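PDB 3B4U: dihydrodipicolinate synthase from Agrobacterium tumefaciens, which probably condenses pyruvate with aspartate semialdehyde to give the precursor of dihydrodipicolinate, an early step on the route to lysine. Local coordinates for residues Asn101-Pro106 / Leu137-Pro142; Thr42-Thr47 / Ile75-Leu80; Val113-Leu118 / Thr148-Leu153; Lys131-Ile136 / Pro162-Gly167. All blocks are in the same frame, centred on the assembly; numbering follows the deposited sequence. Where two conformers were deposited one is given.

How the interactions relate
Interactions 1 and 2 are core pairings of neighbouring strands in the TIM barrel: strand 101-104, used by interaction 1, lies beside strand 75-79, used by interaction 2. Both are backbone ladders with apolar packing, and they meet again at the C-terminal end of the strands, where Tyr139 OH and Thr46 OG1 are hydrogen-bonded. Interaction 4 continues the sheet on the far side of strand 136-140, but at its partly exposed N-terminal end, where a loop carrying its own salt bridge, and a bridging water, extend the ladder. Interaction 3 is partly buried and has no strand pairing: two helix starts meet through a carboxylate, a hydroxyl and a water, touching interaction 1 through Asn140 and Leu149.

Interaction 1. Residues Asn101-Pro106 / Leu137-Pro142; sequences NILLAP and LVYNIP
Leu103 lays its branched end against the ring of Tyr139. Its CD2 stands over one face, 3.9 Å from the ring centroid and 15° off the normal, a CH-pi contact shifted toward the CE2 rim. The other branch, Leu103 CD1, reaches Tyr139 CB at 3.7 Å, so one methyl covers the ring and one the root of the side chain. CG is anti to the backbone N in both residues, which leans each side chain beside its own carbonyl carbon and lets the two cross obliquely with methyl over ring. Ile141 CG2 lies over the centre of the opposite ring face, leaving the ring between two aliphatic groups, while the hydroxyl hydrogen-bonds to Thr46. Behind this pair, Leu137 turns CD1 onto Asn101 CB at 3.7 Å. The backbones are adjacent parallel strands of a TIM barrel, joined by the beta-alpha-beta crossover through helix 115-129. Leu103 and Leu137 share the face that looks toward Lys169 and Thr166; Leu104 and Val138 look the other way, onto Phe122 of the crossover helix. Leu137 N to Ile102 O and Leu104 N to Leu137 O are straight bonds, each 2.8 Å. The third rung, Tyr139 N to Leu104 O at 2.9 Å, is bent, 142° at the hydrogen, and its donor stands 45° out of the carbonyl plane, just where the first strand gives way to loop. Beyond it Pro106 CD rests 3.2 Å from Tyr139 O.

Interaction 2. Residues Thr42-Thr47 / Ile75-Leu80; sequences TLFGTT and IVTGVL
Thr42 and Val76 face each other as a parallel bridge between strands 40-43 and 75-79 of the TIM barrel, two strands linked by the beta-alpha-beta crossover through helix 57-67. This is the tight end. Thr42 OG1 lies 3.3 Å from Val76 CB, and its hydroxyl also hydrogen-bonds to Ser8. Two short backbone bonds hold the register, Leu43 N to Val76 O and Gly78 N to Leu43 O, each 2.8 Å and the second almost straight at 177°. On the other face of the sheet Leu43 CD1 packs on Ile75 CG2 at 3.9 Å. Gly78, without a side chain, lets the chain at Phe44 pass close, with Phe44 O 3.6 Å from Gly78 CA. The chain leaves the strand at Phe44, whose ring turns an edge to Thr77 CB and Gly78 O, and lays one face over Leu43 CB. Past this point the contact thins. Gly45 and the partly exposed Thr46 meet little but Leu80, and Thr46 OG1 hydrogen-bonds Tyr139 OH of its own chain and Tyr109 OH of the second subunit, consistent with the tyrosine-threonine-tyrosine relay of this family. Leu80 CD1 makes the last close approach, 3.5 Å from Phe44 O.

Interaction 3. Residues Val113-Leu118 / Thr148-Leu153; sequences VSDDGL and TLSVEL
Asp115 and Ser150 tie together the N-terminal ends of helices 115-129 and 151-160, which lie side by side on the outside of the TIM barrel. Ser150 is an N-cap. Its OG sits between the backbone N and the carbonyl carbon (chi1 71°), a position that lets it accept from Leu153 N at 2.9 Å and still donate to Asp115 OD2 at 2.7 Å. The carboxylate is met on its syn side, with OG 33° out of its plane. Asp115 CG points anti to its carbonyl carbon, carrying the carboxylate across the gap, and the second oxygen is used as well: a water donates to Asp115 OD1 and to Thr148 O, each at 2.7 Å, and accepts from Ser150 N. With both oxygens engaged the group is held against rotation. The two helix starts nearby would probably favour its negative form, an effect that the like charge of Glu152, near but not in contact, would probably offset in part. Ser114 caps the other helix, accepting from Gly117 N. Beneath this polar layer Leu118 and Leu153 cross at about a right angle, in a layer that continues to Phe119. Leu118 CD1 comes 4.2 Å from Leu149 CD2. The two methyls of Leu153 divide the work: CD2 packs 3.8 Å from Leu118 CB, while CD1 touches Asp115 O at 3.7 Å.

Interaction 4. Residues Lys131-Ile136 / Pro162-Gly167; sequences KDARDI and PGIVTG
Strands 136-140 and 165-170 of the TIM barrel begin their parallel pairing where Ile136 meets Val165, at the N-terminal ends of the strands. Two bonds set the register. Ile136 N gives to Ile164 O at 2.7 Å, with the acceptor pointing almost straight at it, and Thr166 N gives to Ile136 O at 2.9 Å, its donor tilted 24° from the carbonyl plane. Before them the loop adds a weak bond from Asp135 N to Gly163 O at 3.3 Å. The same carbonyl receives a water that also donates to Asp135 OD1, so one side of the loop junction is bridged by solvent. On the other side the packing is apolar: Ile136 and Ile164 lie alongside each other, pointing the same way, with Ile136 CG1 3.9 Å from Ile164 CG2. That methyl also meets Ala133 CB at 4.0 Å, and Phe126 of helix 115-129 packs on both isoleucines. The bond from CA to CB of Asp135 leaves the other segment, yet Thr166 OG1 comes 3.4 Å from Asp135 CA and Asp135 OD1 still lies beside Thr166 CG2. Within the loop, Arg134 NH1 holds Asp135 OD2 in a salt bridge of 2.8 Å; OD2 accepts on its anti lone pair and lies within 4° of the guanidinium plane. Arg134 NH2 bonds the carbonyls of Leu95 and Ala99. The two alpha-to-beta turns thus meet as in neighbouring beta-alpha units of an alpha/beta barrel, at the end opposite the catalytic mouth.

Interaction 1. Residues Asn101-Pro106 / Leu137-Pro142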
loop_
_atom_site.group_PDB
_atom_site.type_symbol
_atom_site.label_atom_id
_atom_site.label_comp_id
_atom_site.label_asym_id
_atom_site.label_seq_id
_atom_site.Cartn_x
_atom_site.Cartn_y
_atom_site.Cartn_z
ATOM N N ASN B 101 0.832 -7.440 -20.674
ATOM C CA ASN B 101 0.662 -6.122 -20.099
ATOM C C ASN B 101 1.047 -6.167 -18.639
ATOM O O ASN B 101 1.052 -7.234 -17.999
ATOM C CB ASN B 101 -0.836 -5.651 -20.121
ATOM C CG ASN B 101 -1.375 -5.370 -21.483
ATOM O OD1 ASN B 101 -1.160 -4.262 -22.049
ATOM N ND2 ASN B 101 -2.079 -6.310 -22.018
ATOM N N ILE B 102 1.319 -4.979 -18.103
ATOM C CA ILE B 102 1.301 -4.724 -16.679
ATOM C C ILE B 102 0.006 -3.988 -16.337
ATOM O O ILE B 102 -0.364 -3.059 -17.032
ATOM C CB ILE B 102 2.490 -3.817 -16.278
ATOM C CG1 ILE B 102 3.832 -4.378 -16.780
ATOM C CG2 ILE B 102 2.516 -3.609 -14.745
ATOM C CD1 ILE B 102 4.141 -5.787 -16.322
ATOM N N LEU B 103 -0.658 -4.387 -15.253
ATOM C CA LEU B 103 -1.761 -3.627 -14.674
ATOM C C LEU B 103 -1.171 -2.887 -13.504
ATOM O O LEU B 103 -0.916 -3.484 -12.457
ATOM C CB LEU B 103 -2.883 -4.563 -14.260
ATOM C CG LEU B 103 -4.049 -3.865 -13.555
ATOM C CD1 LEU B 103 -4.751 -2.872 -14.487
ATOM C CD2 LEU B 103 -5.046 -4.895 -13.011
ATOM N N LEU B 104 -0.891 -1.606 -13.698
ATOM C CA LEU B 104 -0.123 -0.822 -12.749
ATOM C C LEU B 104 -0.997 0.135 -11.968
ATOM O O LEU B 104 -1.541 1.101 -12.500
ATOM C CB LEU B 104 0.965 -0.045 -13.488
ATOM C CG LEU B 104 1.917 0.779 -12.631
ATOM C CD1 LEU B 104 2.730 -0.071 -11.656
ATOM C CD2 LEU B 104 2.836 1.616 -13.521
ATOM N N ALA B 105 -1.097 -0.120 -10.672
ATOM C CA ALA B 105 -1.775 0.793 -9.782
ATOM C C ALA B 105 -0.872 1.974 -9.457
ATOM O O ALA B 105 0.337 1.827 -9.387
ATOM C CB ALA B 105 -2.198 0.095 -8.482
ATOM N N PRO B 106 -1.464 3.145 -9.204
ATOM C CA PRO B 106 -0.687 4.215 -8.572
ATOM C C PRO B 106 -0.308 3.777 -7.147
ATOM O O PRO B 106 -0.927 2.882 -6.591
ATOM C CB PRO B 106 -1.665 5.385 -8.528
ATOM C CG PRO B 106 -2.991 4.697 -8.363
ATOM C CD PRO B 106 -2.910 3.468 -9.239
ATOM N N LEU B 137 -1.072 -0.804 -18.509
ATOM C CA LEU B 137 -2.461 -0.434 -18.281
ATOM C C LEU B 137 -2.529 0.214 -16.917
ATOM O O LEU B 137 -2.244 -0.427 -15.897
ATOM C CB LEU B 137 -3.348 -1.682 -18.274
ATOM C CG LEU B 137 -3.226 -2.550 -19.525
ATOM C CD1 LEU B 137 -3.960 -3.883 -19.306
ATOM C CD2 LEU B 137 -3.732 -1.827 -20.762
ATOM N N VAL B 138 -2.863 1.502 -16.820
ATOM C CA VAL B 138 -2.917 2.151 -15.520
ATOM C C VAL B 138 -4.253 1.843 -14.855
ATOM O O VAL B 138 -5.304 1.818 -15.488
ATOM C CB VAL B 138 -2.607 3.665 -15.631
ATOM C CG1 VAL B 138 -1.169 3.845 -16.100
ATOM C CG2 VAL B 138 -3.591 4.407 -16.493
ATOM N N TYR B 139 -4.193 1.612 -13.549
ATOM C CA TYR B 139 -5.331 1.010 -12.819
ATOM C C TYR B 139 -6.036 2.054 -11.968
ATOM O O TYR B 139 -5.486 2.546 -10.987
ATOM C CB TYR B 139 -4.790 -0.138 -11.957
ATOM C CG TYR B 139 -5.783 -1.089 -11.356
ATOM C CD1 TYR B 139 -7.129 -1.145 -11.712
ATOM C CD2 TYR B 139 -5.335 -2.005 -10.405
ATOM C CE1 TYR B 139 -7.985 -2.103 -11.139
ATOM C CE2 TYR B 139 -6.160 -2.974 -9.871
ATOM C CZ TYR B 139 -7.478 -3.015 -10.252
ATOM O OH TYR B 139 -8.298 -3.952 -9.665
ATOM N N ASN B 140 -7.253 2.391 -12.379
ATOM C CA ASN B 140 -8.081 3.365 -11.696
ATOM C C ASN B 140 -9.125 2.653 -10.844
ATOM O O ASN B 140 -10.185 2.257 -11.329
ATOM C CB ASN B 140 -8.778 4.271 -12.723
ATOM C CG ASN B 140 -9.532 5.398 -12.069
ATOM O OD1 ASN B 140 -9.009 6.055 -11.196
ATOM N ND2 ASN B 140 -10.764 5.654 -12.519
ATOM N N ILE B 141 -8.812 2.490 -9.576
ATOM C CA ILE B 141 -9.692 1.786 -8.636
ATOM C C ILE B 141 -9.747 2.554 -7.318
ATOM O O ILE B 141 -9.314 2.089 -6.254
ATOM C CB ILE B 141 -9.333 0.291 -8.521
ATOM C CG1 ILE B 141 -10.408 -0.441 -7.696
ATOM C CG2 ILE B 141 -7.906 0.052 -8.011
ATOM C CD1 ILE B 141 -10.303 -1.936 -7.750
ATOM N N PRO B 142 -10.298 3.766 -7.367
ATOM C CA PRO B 142 -10.236 4.639 -6.195
ATOM C C PRO B 142 -10.954 4.098 -4.959
ATOM O O PRO B 142 -10.613 4.470 -3.851
ATOM C CB PRO B 142 -10.860 5.947 -6.703
ATOM C CG PRO B 142 -11.622 5.567 -7.904
ATOM C CD PRO B 142 -10.877 4.458 -8.533
#

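Interaction 2. Residues Thr42-Thr47 / Ile75-Leu80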
loop_
_atom_site.group_PDB
_atom_site.type_symbol
_atom_site.label_atom_id
_atom_site.label_comp_id
_atom_site.label_asym_id
_atom_site.label_seq_id
_atom_site.Cartn_x
_atom_site.Cartn_y
_atom_site.Cartn_z
ATOM N N THR B 42 -5.119 -12.257 -15.730
ATOM C CA THR B 42 -4.404 -11.227 -14.974
ATOM C C THR B 42 -4.096 -11.823 -13.605
ATOM O O THR B 42 -4.994 -12.193 -12.853
ATOM C CB THR B 42 -5.222 -9.952 -14.825
ATOM O OG1 THR B 42 -5.415 -9.384 -16.113
ATOM C CG2 THR B 42 -4.521 -8.945 -13.962
ATOM N N LEU B 43 -2.807 -11.951 -13.319
ATOM C CA LEU B 43 -2.332 -12.459 -12.040
ATOM C C LEU B 43 -2.021 -11.328 -11.099
ATOM O O LEU B 43 -1.523 -10.291 -11.531
ATOM C CB LEU B 43 -1.038 -13.266 -12.262
ATOM C CG LEU B 43 -1.108 -14.353 -13.319
ATOM C CD1 LEU B 43 0.204 -15.137 -13.314
ATOM C CD2 LEU B 43 -2.342 -15.250 -13.192
ATOM N N PHE B 44 -2.292 -11.505 -9.812
ATOM C CA PHE B 44 -1.855 -10.559 -8.797
ATOM C C PHE B 44 -2.605 -9.241 -8.903
ATOM O O PHE B 44 -2.072 -8.200 -8.504
ATOM C CB PHE B 44 -0.310 -10.312 -8.789
ATOM C CG PHE B 44 0.523 -11.508 -9.172
ATOM C CD1 PHE B 44 0.446 -12.699 -8.492
ATOM C CD2 PHE B 44 1.449 -11.389 -10.206
ATOM C CE1 PHE B 44 1.224 -13.762 -8.871
ATOM C CE2 PHE B 44 2.248 -12.488 -10.549
ATOM C CZ PHE B 44 2.115 -13.641 -9.885
ATOM N N GLY B 45 -3.839 -9.247 -9.408
ATOM C CA GLY B 45 -4.687 -8.063 -9.310
ATOM C C GLY B 45 -5.426 -8.055 -7.986
ATOM O O GLY B 45 -5.172 -8.869 -7.098
ATOM N N THR B 46 -6.404 -7.168 -7.872
ATOM C CA THR B 46 -7.175 -7.040 -6.652
ATOM C C THR B 46 -7.883 -8.357 -6.307
ATOM O O THR B 46 -7.815 -8.831 -5.173
ATOM C CB THR B 46 -8.163 -5.889 -6.797
ATOM O OG1 THR B 46 -7.446 -4.672 -7.073
ATOM C CG2 THR B 46 -9.013 -5.697 -5.551
ATOM N N THR B 47 -8.551 -8.951 -7.293
ATOM C CA THR B 47 -9.291 -10.196 -7.108
ATOM C C THR B 47 -8.387 -11.383 -6.843
ATOM O O THR B 47 -8.790 -12.376 -6.261
ATOM C CB THR B 47 -10.221 -10.447 -8.322
ATOM O OG1 THR B 47 -10.982 -9.260 -8.571
ATOM C CG2 THR B 47 -11.163 -11.609 -8.059
ATOM N N ILE B 75 -0.701 -13.581 -20.334
ATOM C CA ILE B 75 -0.576 -13.249 -18.921
ATOM C C ILE B 75 -0.406 -11.752 -18.773
ATOM O O ILE B 75 0.429 -11.124 -19.416
ATOM C CB ILE B 75 0.637 -13.955 -18.288
ATOM C CG1 ILE B 75 0.488 -15.464 -18.403
ATOM C CG2 ILE B 75 0.807 -13.544 -16.821
ATOM C CD1 ILE B 75 1.719 -16.251 -17.965
ATOM N N VAL B 76 -1.225 -11.164 -17.908
ATOM C CA VAL B 76 -1.100 -9.780 -17.441
ATOM C C VAL B 76 -0.699 -9.861 -15.975
ATOM O O VAL B 76 -1.220 -10.710 -15.252
ATOM C CB VAL B 76 -2.443 -9.036 -17.600
ATOM C CG1 VAL B 76 -2.404 -7.628 -17.025
ATOM C CG2 VAL B 76 -2.872 -9.024 -19.075
ATOM N N THR B 77 0.227 -9.020 -15.509
ATOM C CA THR B 77 0.589 -9.011 -14.100
ATOM C C THR B 77 0.203 -7.711 -13.436
ATOM O O THR B 77 0.622 -6.626 -13.876
ATOM C CB THR B 77 2.083 -9.274 -13.899
ATOM O OG1 THR B 77 2.847 -8.279 -14.565
ATOM C CG2 THR B 77 2.482 -10.617 -14.441
ATOM N N GLY B 78 -0.525 -7.794 -12.332
ATOM C CA GLY B 78 -0.786 -6.638 -11.490
ATOM C C GLY B 78 0.431 -6.235 -10.701
ATOM O O GLY B 78 1.170 -7.084 -10.212
ATOM N N VAL B 79 0.636 -4.935 -10.594
ATOM C CA VAL B 79 1.708 -4.317 -9.806
ATOM C C VAL B 79 1.020 -3.265 -8.957
ATOM O O VAL B 79 0.428 -2.336 -9.468
ATOM C CB VAL B 79 2.812 -3.721 -10.713
ATOM C CG1 VAL B 79 3.837 -2.970 -9.880
ATOM C CG2 VAL B 79 3.522 -4.858 -11.490
ATOM N N LEU B 80 1.074 -3.472 -7.646
ATOM C CA LEU B 80 0.247 -2.810 -6.640
ATOM C C LEU B 80 1.082 -2.277 -5.511
ATOM O O LEU B 80 0.728 -2.394 -4.358
ATOM C CB LEU B 80 -0.810 -3.779 -6.103
ATOM C CG LEU B 80 -1.688 -4.525 -7.112
ATOM C CD1 LEU B 80 -2.657 -5.472 -6.385
ATOM C CD2 LEU B 80 -2.478 -3.559 -8.020
#

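Interaction 3. Residues Val113-Leu118 / Thr148-Leu153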
loop_
_atom_site.group_PDB
_atom_site.type_symbol
_atom_site.label_atom_id
_atom_site.label_comp_id
_atom_site.label_asym_id
_atom_site.label_seq_id
_atom_site.Cartn_x
_atom_site.Cartn_y
_atom_site.Cartn_z
ATOM N N VAL B 113 -3.142 12.606 -2.990
ATOM C CA VAL B 113 -2.037 13.009 -3.828
ATOM C C VAL B 113 -2.528 13.689 -5.104
ATOM O O VAL B 113 -3.614 13.465 -5.569
ATOM C CB VAL B 113 -1.102 11.822 -4.136
ATOM C CG1 VAL B 113 -0.497 11.268 -2.841
ATOM C CG2 VAL B 113 -1.820 10.725 -4.941
ATOM N N SER B 114 -1.677 14.551 -5.630
ATOM C CA SER B 114 -2.021 15.386 -6.776
ATOM C C SER B 114 -1.770 14.684 -8.103
ATOM O O SER B 114 -0.952 13.779 -8.215
ATOM C CB SER B 114 -1.232 16.689 -6.742
ATOM O OG SER B 114 0.123 16.466 -6.988
ATOM N N ASP B 115 -2.435 15.168 -9.156
ATOM C CA ASP B 115 -2.156 14.692 -10.501
ATOM C C ASP B 115 -0.689 14.913 -10.860
ATOM O O ASP B 115 -0.077 14.058 -11.489
ATOM C CB ASP B 115 -3.025 15.394 -11.544
ATOM C CG ASP B 115 -4.440 14.899 -11.576
ATOM O OD1 ASP B 115 -4.895 14.258 -10.608
ATOM O OD2 ASP B 115 -5.110 15.163 -12.597
ATOM N N ASP B 116 -0.116 16.063 -10.489
ATOM C CA ASP B 116 1.274 16.310 -10.794
ATOM C C ASP B 116 2.181 15.262 -10.126
ATOM O O ASP B 116 3.113 14.763 -10.726
ATOM C CB ASP B 116 1.672 17.717 -10.372
ATOM C CG ASP B 116 1.097 18.805 -11.246
ATOM O OD1 ASP B 116 0.563 18.516 -12.338
ATOM O OD2 ASP B 116 1.219 19.977 -10.854
ATOM N N GLY B 117 1.918 14.966 -8.861
ATOM C CA GLY B 117 2.661 13.955 -8.151
ATOM C C GLY B 117 2.560 12.588 -8.804
ATOM O O GLY B 117 3.538 11.862 -8.942
ATOM N N LEU B 118 1.358 12.247 -9.231
ATOM C CA LEU B 118 1.147 10.967 -9.921
ATOM C C LEU B 118 1.852 10.923 -11.283
ATOM O O LEU B 118 2.467 9.923 -11.622
ATOM C CB LEU B 118 -0.340 10.711 -10.087
ATOM C CG LEU B 118 -1.073 10.417 -8.786
ATOM C CD1 LEU B 118 -2.555 10.426 -9.036
ATOM C CD2 LEU B 118 -0.631 9.052 -8.170
ATOM N N THR B 148 -7.561 8.405 -7.509
ATOM C CA THR B 148 -8.197 8.500 -8.804
ATOM C C THR B 148 -7.186 8.893 -9.853
ATOM O O THR B 148 -6.360 9.743 -9.620
ATOM C CB THR B 148 -9.315 9.540 -8.736
ATOM O OG1 THR B 148 -10.317 9.087 -7.802
ATOM C CG2 THR B 148 -9.960 9.756 -10.091
ATOM N N LEU B 149 -7.286 8.267 -11.013
ATOM C CA LEU B 149 -6.532 8.679 -12.192
ATOM C C LEU B 149 -7.464 9.486 -13.078
ATOM O O LEU B 149 -8.316 8.948 -13.775
ATOM C CB LEU B 149 -5.953 7.466 -12.919
ATOM C CG LEU B 149 -5.147 6.476 -12.076
ATOM C CD1 LEU B 149 -4.645 5.329 -12.942
ATOM C CD2 LEU B 149 -4.026 7.166 -11.330
ATOM N N SER B 150 -7.324 10.790 -13.037
ATOM C CA SER B 150 -8.214 11.663 -13.772
ATOM C C SER B 150 -8.064 11.490 -15.275
ATOM O O SER B 150 -7.031 11.043 -15.770
ATOM C CB SER B 150 -7.962 13.117 -13.397
ATOM O OG SER B 150 -6.726 13.543 -13.937
ATOM N N VAL B 151 -9.103 11.873 -16.008
ATOM C CA VAL B 151 -9.022 11.896 -17.461
ATOM C C VAL B 151 -7.844 12.740 -17.921
ATOM O O VAL B 151 -7.102 12.364 -18.830
ATOM C CB VAL B 151 -10.357 12.383 -18.081
ATOM C CG1 VAL B 151 -10.229 12.528 -19.589
ATOM C CG2 VAL B 151 -11.507 11.421 -17.699
ATOM N N GLU B 152 -7.634 13.869 -17.257
ATOM C CA GLU B 152 -6.550 14.775 -17.589
ATOM C C GLU B 152 -5.183 14.091 -17.383
ATOM O O GLU B 152 -4.282 14.202 -18.217
ATOM C CB GLU B 152 -6.692 16.039 -16.739
ATOM C CG GLU B 152 -7.906 16.900 -17.111
ATOM C CD GLU B 152 -9.308 16.471 -16.553
ATOM O OE1 GLU B 152 -9.540 15.535 -15.723
ATOM O OE2 GLU B 152 -10.258 17.158 -16.971
ATOM N N LEU B 153 -5.028 13.381 -16.265
ATOM C CA LEU B 153 -3.792 12.647 -16.007
ATOM C C LEU B 153 -3.564 11.589 -17.062
ATOM O O LEU B 153 -2.459 11.439 -17.560
ATOM C CB LEU B 153 -3.838 12.024 -14.610
ATOM C CG LEU B 153 -2.597 11.176 -14.305
ATOM C CD1 LEU B 153 -1.287 11.981 -14.316
ATOM C CD2 LEU B 153 -2.779 10.481 -12.965
HETATM O O HOH W 1 -5.267 11.685 -11.186
#

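Interaction 4. Residues Lys131-Ile136 / Pro162-Gly167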
loop_
_atom_site.group_PDB
_atom_site.type_symbol
_atom_site.label_atom_id
_atom_site.label_comp_id
_atom_site.label_asym_id
_atom_site.label_seq_id
_atom_site.Cartn_x
_atom_site.Cartn_y
_atom_site.Cartn_z
ATOM N N LYS B 131 14.217 1.188 -21.596
ATOM C CA LYS B 131 13.843 1.173 -22.986
ATOM C C LYS B 131 12.817 0.110 -23.321
ATOM O O LYS B 131 12.106 0.227 -24.303
ATOM C CB LYS B 131 15.104 1.036 -23.871
ATOM C CG LYS B 131 15.793 -0.308 -23.775
ATOM C CD LYS B 131 17.078 -0.365 -24.618
ATOM C CE LYS B 131 17.722 -1.733 -24.489
ATOM N NZ LYS B 131 18.950 -1.903 -25.352
ATOM N N ASP B 132 12.794 -0.943 -22.528
ATOM C CA ASP B 132 11.860 -2.038 -22.704
ATOM C C ASP B 132 10.421 -1.781 -22.219
ATOM O O ASP B 132 9.554 -2.620 -22.394
ATOM C CB ASP B 132 12.394 -3.256 -21.931
ATOM C CG ASP B 132 13.749 -3.761 -22.441
ATOM O OD1 ASP B 132 14.038 -3.650 -23.658
ATOM O OD2 ASP B 132 14.508 -4.294 -21.599
ATOM N N ALA B 133 10.162 -0.661 -21.569
ATOM C CA ALA B 133 8.824 -0.354 -21.074
ATOM C C ALA B 133 7.846 -0.396 -22.218
ATOM O O ALA B 133 8.099 0.158 -23.300
ATOM C CB ALA B 133 8.846 1.019 -20.431
ATOM N N ARG B 134 6.694 -1.015 -21.974
ATOM C CA ARG B 134 5.652 -1.162 -22.993
ATOM C C ARG B 134 4.393 -1.610 -22.254
ATOM O O ARG B 134 4.491 -2.193 -21.179
ATOM C CB ARG B 134 6.015 -2.227 -24.046
ATOM C CG ARG B 134 6.296 -3.590 -23.440
ATOM C CD ARG B 134 6.577 -4.678 -24.477
ATOM N NE ARG B 134 6.829 -5.965 -23.843
ATOM C CZ ARG B 134 5.895 -6.809 -23.402
ATOM N NH1 ARG B 134 4.600 -6.545 -23.547
ATOM N NH2 ARG B 134 6.272 -7.875 -22.732
ATOM N N ASP B 135 3.233 -1.377 -22.856
ATOM C CA ASP B 135 2.035 -2.177 -22.544
ATOM C C ASP B 135 1.582 -2.056 -21.113
ATOM O O ASP B 135 1.108 -3.016 -20.520
ATOM C CB ASP B 135 2.245 -3.623 -23.010
ATOM C CG ASP B 135 2.502 -3.699 -24.512
ATOM O OD1 ASP B 135 1.900 -2.884 -25.236
ATOM O OD2 ASP B 135 3.276 -4.562 -24.954
ATOM N N ILE B 136 1.676 -0.849 -20.576
ATOM C CA ILE B 136 1.209 -0.555 -19.228
ATOM C C ILE B 136 -0.247 -0.100 -19.275
ATOM O O ILE B 136 -0.582 0.862 -19.989
ATOM C CB ILE B 136 2.034 0.564 -18.584
ATOM C CG1 ILE B 136 3.540 0.296 -18.651
ATOM C CG2 ILE B 136 1.586 0.799 -17.158
ATOM C CD1 ILE B 136 3.978 -0.874 -17.992
ATOM N N PRO B 162 3.733 7.405 -25.358
ATOM C CA PRO B 162 3.073 6.585 -26.364
ATOM C C PRO B 162 3.710 5.199 -26.478
ATOM O O PRO B 162 4.913 5.066 -26.447
ATOM C CB PRO B 162 3.237 7.432 -27.642
ATOM C CG PRO B 162 4.461 8.209 -27.397
ATOM C CD PRO B 162 4.376 8.594 -25.951
ATOM N N GLY B 163 2.880 4.162 -26.575
ATOM C CA GLY B 163 3.353 2.779 -26.574
ATOM C C GLY B 163 3.733 2.226 -25.218
ATOM O O GLY B 163 3.948 0.990 -25.094
ATOM N N ILE B 164 3.909 3.097 -24.220
ATOM C CA ILE B 164 4.194 2.657 -22.862
ATOM C C ILE B 164 2.864 2.619 -22.111
ATOM O O ILE B 164 2.472 1.576 -21.598
ATOM C CB ILE B 164 5.246 3.529 -22.174
ATOM C CG1 ILE B 164 6.610 3.442 -22.911
ATOM C CG2 ILE B 164 5.378 3.090 -20.712
ATOM C CD1 ILE B 164 7.545 4.536 -22.479
ATOM N N VAL B 165 2.162 3.727 -22.050
ATOM C CA VAL B 165 0.812 3.737 -21.474
ATOM C C VAL B 165 -0.162 3.395 -22.601
ATOM O O VAL B 165 -0.377 4.206 -23.520
ATOM C CB VAL B 165 0.479 5.062 -20.815
ATOM C CG1 VAL B 165 -1.000 5.083 -20.368
ATOM C CG2 VAL B 165 1.412 5.270 -19.623
ATOM N N THR B 166 -0.672 2.166 -22.576
ATOM C CA THR B 166 -1.461 1.629 -23.647
ATOM C C THR B 166 -2.933 1.440 -23.295
ATOM O O THR B 166 -3.724 1.078 -24.158
ATOM C CB THR B 166 -0.885 0.321 -24.195
ATOM O OG1 THR B 166 -0.928 -0.661 -23.155
ATOM C CG2 THR B 166 0.557 0.497 -24.693
ATOM N N GLY B 167 -3.308 1.696 -22.047
ATOM C CA GLY B 167 -4.685 1.506 -21.666
ATOM C C GLY B 167 -4.907 1.904 -20.233
ATOM O O GLY B 167 -3.996 2.318 -19.510
HETATM O O HOH W 2 3.283 -1.048 -26.901
#